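Local coordinates for PrimPol AEP domain (PP-N190) (Cyanophage S-2L, PDB 6ZP9), which probably primes and extends DNA as the archaeo-eukaryotic-type primase-polymerase of a phage whose genome carries 2-aminoadenine in place of adenine, at residues A[85-90]-A[126-131]. Numbering follows the deposited sequence.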
ATOM      1  N   VAL A  85       8.993  -8.796  -1.560  1.00 14.49           N
ATOM      2  CA  VAL A  85       8.221  -7.630  -1.146  1.00 14.02           C
ATOM      3  C   VAL A  85       9.173  -6.692  -0.409  1.00 13.74           C
ATOM      4  O   VAL A  85      10.012  -7.146   0.378  1.00 14.24           O
ATOM      5  CB  VAL A  85       7.010  -8.015  -0.260  1.00 14.55           C
ATOM      6  CG1 VAL A  85       6.049  -6.844  -0.124  1.00 15.51           C
ATOM      7  CG2 VAL A  85       6.262  -9.220  -0.829  1.00 15.98           C
ATOM      8  N   ASN A  86       9.065  -5.386  -0.684  1.00 13.52           N
ATOM      9  CA  ASN A  86      10.019  -4.414  -0.161  1.00 12.31           C
ATOM     10  C   ASN A  86       9.582  -3.737   1.134  1.00 13.67           C
ATOM     11  O   ASN A  86      10.363  -2.960   1.697  1.00 14.23           O
ATOM     12  CB  ASN A  86      10.283  -3.326  -1.197  1.00 15.14           C
ATOM     13  CG  ASN A  86      11.027  -3.844  -2.386  1.00 13.70           C
ATOM     14  OD1 ASN A  86      11.606  -4.930  -2.328  1.00 16.11           O
ATOM     15  ND2 ASN A  86      11.026  -3.078  -3.476  1.00 13.49           N
ATOM     16  N   ALA A  87       8.367  -3.994   1.613  1.00 13.98           N
ATOM     17  CA  ALA A  87       7.837  -3.318   2.789  1.00 13.36           C
ATOM     18  C   ALA A  87       6.806  -4.219   3.454  1.00 12.97           C
ATOM     19  O   ALA A  87       6.185  -5.049   2.791  1.00 14.03           O
ATOM     20  CB  ALA A  87       7.183  -1.982   2.404  1.00 13.74           C
ATOM     21  N   ILE A  88       6.617  -4.048   4.762  1.00 12.83           N
ATOM     22  CA  ILE A  88       5.386  -4.494   5.405  1.00 14.99           C
ATOM     23  C   ILE A  88       4.505  -3.262   5.588  1.00 12.73           C
ATOM     24  O   ILE A  88       4.977  -2.119   5.551  1.00 13.56           O
ATOM     25  CB  ILE A  88       5.620  -5.224   6.750  1.00 13.62           C
ATOM     26  CG1 ILE A  88       6.461  -4.359   7.698  1.00 13.60           C
ATOM     27  CG2 ILE A  88       6.230  -6.612   6.497  1.00 15.12           C
ATOM     28  CD1 ILE A  88       6.664  -4.987   9.071  1.00 16.37           C
ATOM     29  N   PHE A  89       3.207  -3.489   5.783  1.00 13.13           N
ATOM     30  CA  PHE A  89       2.248  -2.391   5.741  1.00 12.69           C
ATOM     31  C   PHE A  89       0.923  -2.853   6.329  1.00 14.36           C
ATOM     32  O   PHE A  89       0.626  -4.053   6.361  1.00 15.36           O
ATOM     33  CB  PHE A  89       2.046  -1.891   4.304  1.00 12.27           C
ATOM     34  CG  PHE A  89       1.780  -2.996   3.309  1.00 12.39           C
ATOM     35  CD1 PHE A  89       2.835  -3.626   2.660  1.00 12.36           C
ATOM     36  CD2 PHE A  89       0.488  -3.406   3.035  1.00 12.60           C
ATOM     37  CE1 PHE A  89       2.606  -4.647   1.757  1.00 16.18           C
ATOM     38  CE2 PHE A  89       0.249  -4.422   2.129  1.00 15.33           C
ATOM     39  CZ  PHE A  89       1.312  -5.044   1.484  1.00 17.69           C
ATOM     40  N   GLY A  90       0.120  -1.890   6.775  1.00 16.18           N
ATOM     41  CA  GLY A  90      -1.195  -2.251   7.276  1.00 16.25           C
ATOM     42  C   GLY A  90      -2.050  -1.038   7.562  1.00 16.52           C
ATOM     43  O   GLY A  90      -1.637   0.109   7.370  1.00 15.84           O
ATOM     44  N   TYR A 126       3.446   2.188   6.237  1.00 11.99           N
ATOM     45  CA  TYR A 126       4.450   1.383   5.554  1.00 11.71           C
ATOM     46  C   TYR A 126       5.783   1.387   6.299  1.00 14.02           C
ATOM     47  O   TYR A 126       6.248   2.434   6.760  1.00 15.55           O
ATOM     48  CB  TYR A 126       4.705   1.899   4.153  1.00 11.92           C
ATOM     49  CG  TYR A 126       3.608   1.699   3.141  1.00 11.49           C
ATOM     50  CD1 TYR A 126       2.539   2.587   3.063  1.00 11.81           C
ATOM     51  CD2 TYR A 126       3.677   0.664   2.221  1.00 12.64           C
ATOM     52  CE1 TYR A 126       1.565   2.438   2.105  1.00 14.24           C
ATOM     53  CE2 TYR A 126       2.707   0.501   1.267  1.00 11.82           C
ATOM     54  CZ  TYR A 126       1.659   1.390   1.206  1.00 13.44           C
ATOM     55  OH  TYR A 126       0.696   1.232   0.239  1.00 17.02           O
ATOM     56  N   TRP A 127       6.418   0.222   6.367  1.00 12.90           N
ATOM     57  CA  TRP A 127       7.778   0.085   6.875  1.00 14.05           C
ATOM     58  C   TRP A 127       8.609  -0.546   5.760  1.00 11.93           C
ATOM     59  O   TRP A 127       8.391  -1.709   5.397  1.00 13.57           O
ATOM     60  CB  TRP A 127       7.812  -0.762   8.151  1.00 15.63           C
ATOM     61  CG  TRP A 127       7.136  -0.146   9.359  1.00 12.92           C
ATOM     62  CD1 TRP A 127       7.744   0.500  10.408  1.00 15.25           C
ATOM     63  CD2 TRP A 127       5.736  -0.156   9.656  1.00 13.91           C
ATOM     64  NE1 TRP A 127       6.801   0.902  11.328  1.00 14.56           N
ATOM     65  CE2 TRP A 127       5.564   0.509  10.896  1.00 14.50           C
ATOM     66  CE3 TRP A 127       4.607  -0.653   8.995  1.00 13.03           C
ATOM     67  CZ2 TRP A 127       4.309   0.693  11.480  1.00 15.51           C
ATOM     68  CZ3 TRP A 127       3.354  -0.467   9.584  1.00 14.17           C
ATOM     69  CH2 TRP A 127       3.220   0.198  10.814  1.00 13.67           C
ATOM     70  N   VAL A 128       9.552   0.223   5.203  1.00 12.00           N
ATOM     71  CA  VAL A 128      10.305  -0.187   4.020  1.00 12.86           C
ATOM     72  C   VAL A 128      11.646  -0.762   4.448  1.00 14.87           C
ATOM     73  O   VAL A 128      12.326  -0.197   5.313  1.00 15.06           O
ATOM     74  CB  VAL A 128      10.501   1.002   3.062  1.00 14.09           C
ATOM     75  CG1 VAL A 128      11.267   0.555   1.824  1.00 13.92           C
ATOM     76  CG2 VAL A 128       9.146   1.589   2.687  1.00 13.94           C
ATOM     77  N   PHE A 129      12.032  -1.884   3.841  1.00 12.67           N
ATOM     78  CA  PHE A 129      13.293  -2.536   4.162  1.00 12.51           C
ATOM     79  C   PHE A 129      14.404  -2.082   3.215  1.00 14.73           C
ATOM     80  O   PHE A 129      14.152  -1.573   2.119  1.00 16.47           O
ATOM     81  CB  PHE A 129      13.140  -4.055   4.103  1.00 15.54           C
ATOM     82  CG  PHE A 129      12.119  -4.588   5.053  1.00 14.76           C
ATOM     83  CD1 PHE A 129      12.392  -4.653   6.413  1.00 17.40           C
ATOM     84  CD2 PHE A 129      10.883  -5.019   4.593  1.00 18.57           C
ATOM     85  CE1 PHE A 129      11.445  -5.139   7.301  1.00 19.06           C
ATOM     86  CE2 PHE A 129       9.934  -5.505   5.470  1.00 16.35           C
ATOM     87  CZ  PHE A 129      10.215  -5.564   6.827  1.00 18.32           C
ATOM     88  N   HIS A 130      15.654  -2.281   3.655  1.00 15.85           N
ATOM     89  CA  HIS A 130      16.796  -1.899   2.830  1.00 15.32           C
ATOM     90  C   HIS A 130      16.976  -2.813   1.619  1.00 21.19           C
ATOM     91  O   HIS A 130      17.569  -2.390   0.618  1.00 20.40           O
ATOM     92  CB  HIS A 130      18.075  -1.852   3.685  1.00 18.52           C
ATOM     93  CG  HIS A 130      18.425  -3.148   4.355  1.00 21.88           C
ATOM     94  ND1 HIS A 130      18.808  -4.274   3.655  1.00 27.90           N
ATOM     95  CD2 HIS A 130      18.485  -3.487   5.668  1.00 28.80           C
ATOM     96  CE1 HIS A 130      19.069  -5.256   4.503  1.00 29.92           C
ATOM     97  NE2 HIS A 130      18.886  -4.804   5.730  1.00 29.21           N
ATOM     98  N   SER A 131      16.455  -4.032   1.669  1.00 19.69           N
ATOM     99  CA  SER A 131      16.566  -5.000   0.585  1.00 16.92           C
ATOM    100  C   SER A 131      15.242  -5.731   0.427  1.00 19.93           C
ATOM    101  O   SER A 131      14.445  -5.788   1.370  1.00 20.81           O
ATOM    102  CB  SER A 131      17.688  -6.015   0.854  1.00 21.04           C
ATOM    103  OG  SER A 131      18.905  -5.361   1.193  1.00 27.71           O
TER
HETATM  104  O   HOH W   1      13.328  -3.083   0.022  1.00 19.85           O
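With CG beside its backbone N (chi1 -70°), Tyr126 brings its ring under Phe89 CB, which lies over one face, 4.1 Å from the centroid, as a CH-pi contact. Phe89 holds its own CG between backbone N and carbonyl carbon (chi1 49°), which leads its ring away from the other strand to meet the tyrosine only obliquely, 5.7 Å between centroids. Ala87 CB meets the edge of the Tyr126 ring. On the other face of the sheet, Ile88 reaches two aromatic residues with separate branches: CG1 packs on Trp127 CB at 3.9 Å, while CG2 lies in the plane of the Phe129 ring at its edge, 4.0 Å from CE2. Met191 of helix 188-194 joins this cluster. Ile88 and Trp127 form an antiparallel hydrogen-bonded pair; Trp127 N to Ile88 O is nearly straight, Ile88 N to Trp127 O bent (139°). Beyond them, Phe129 N donates to Asn86 O at 2.9 Å, and a water bound to Phe129 O gives Asn86 O a second, weak bond. These bonds serve the inner edge of 85-90, outermost strand of its four-stranded antiparallel sheet, and tie it to strand 123-129; on the outer edge Trp138 and Gln142 of helix 135-149 hydrogen-bond Ala87 O and Phe89 N, so buried backbone polarity is met from both sides.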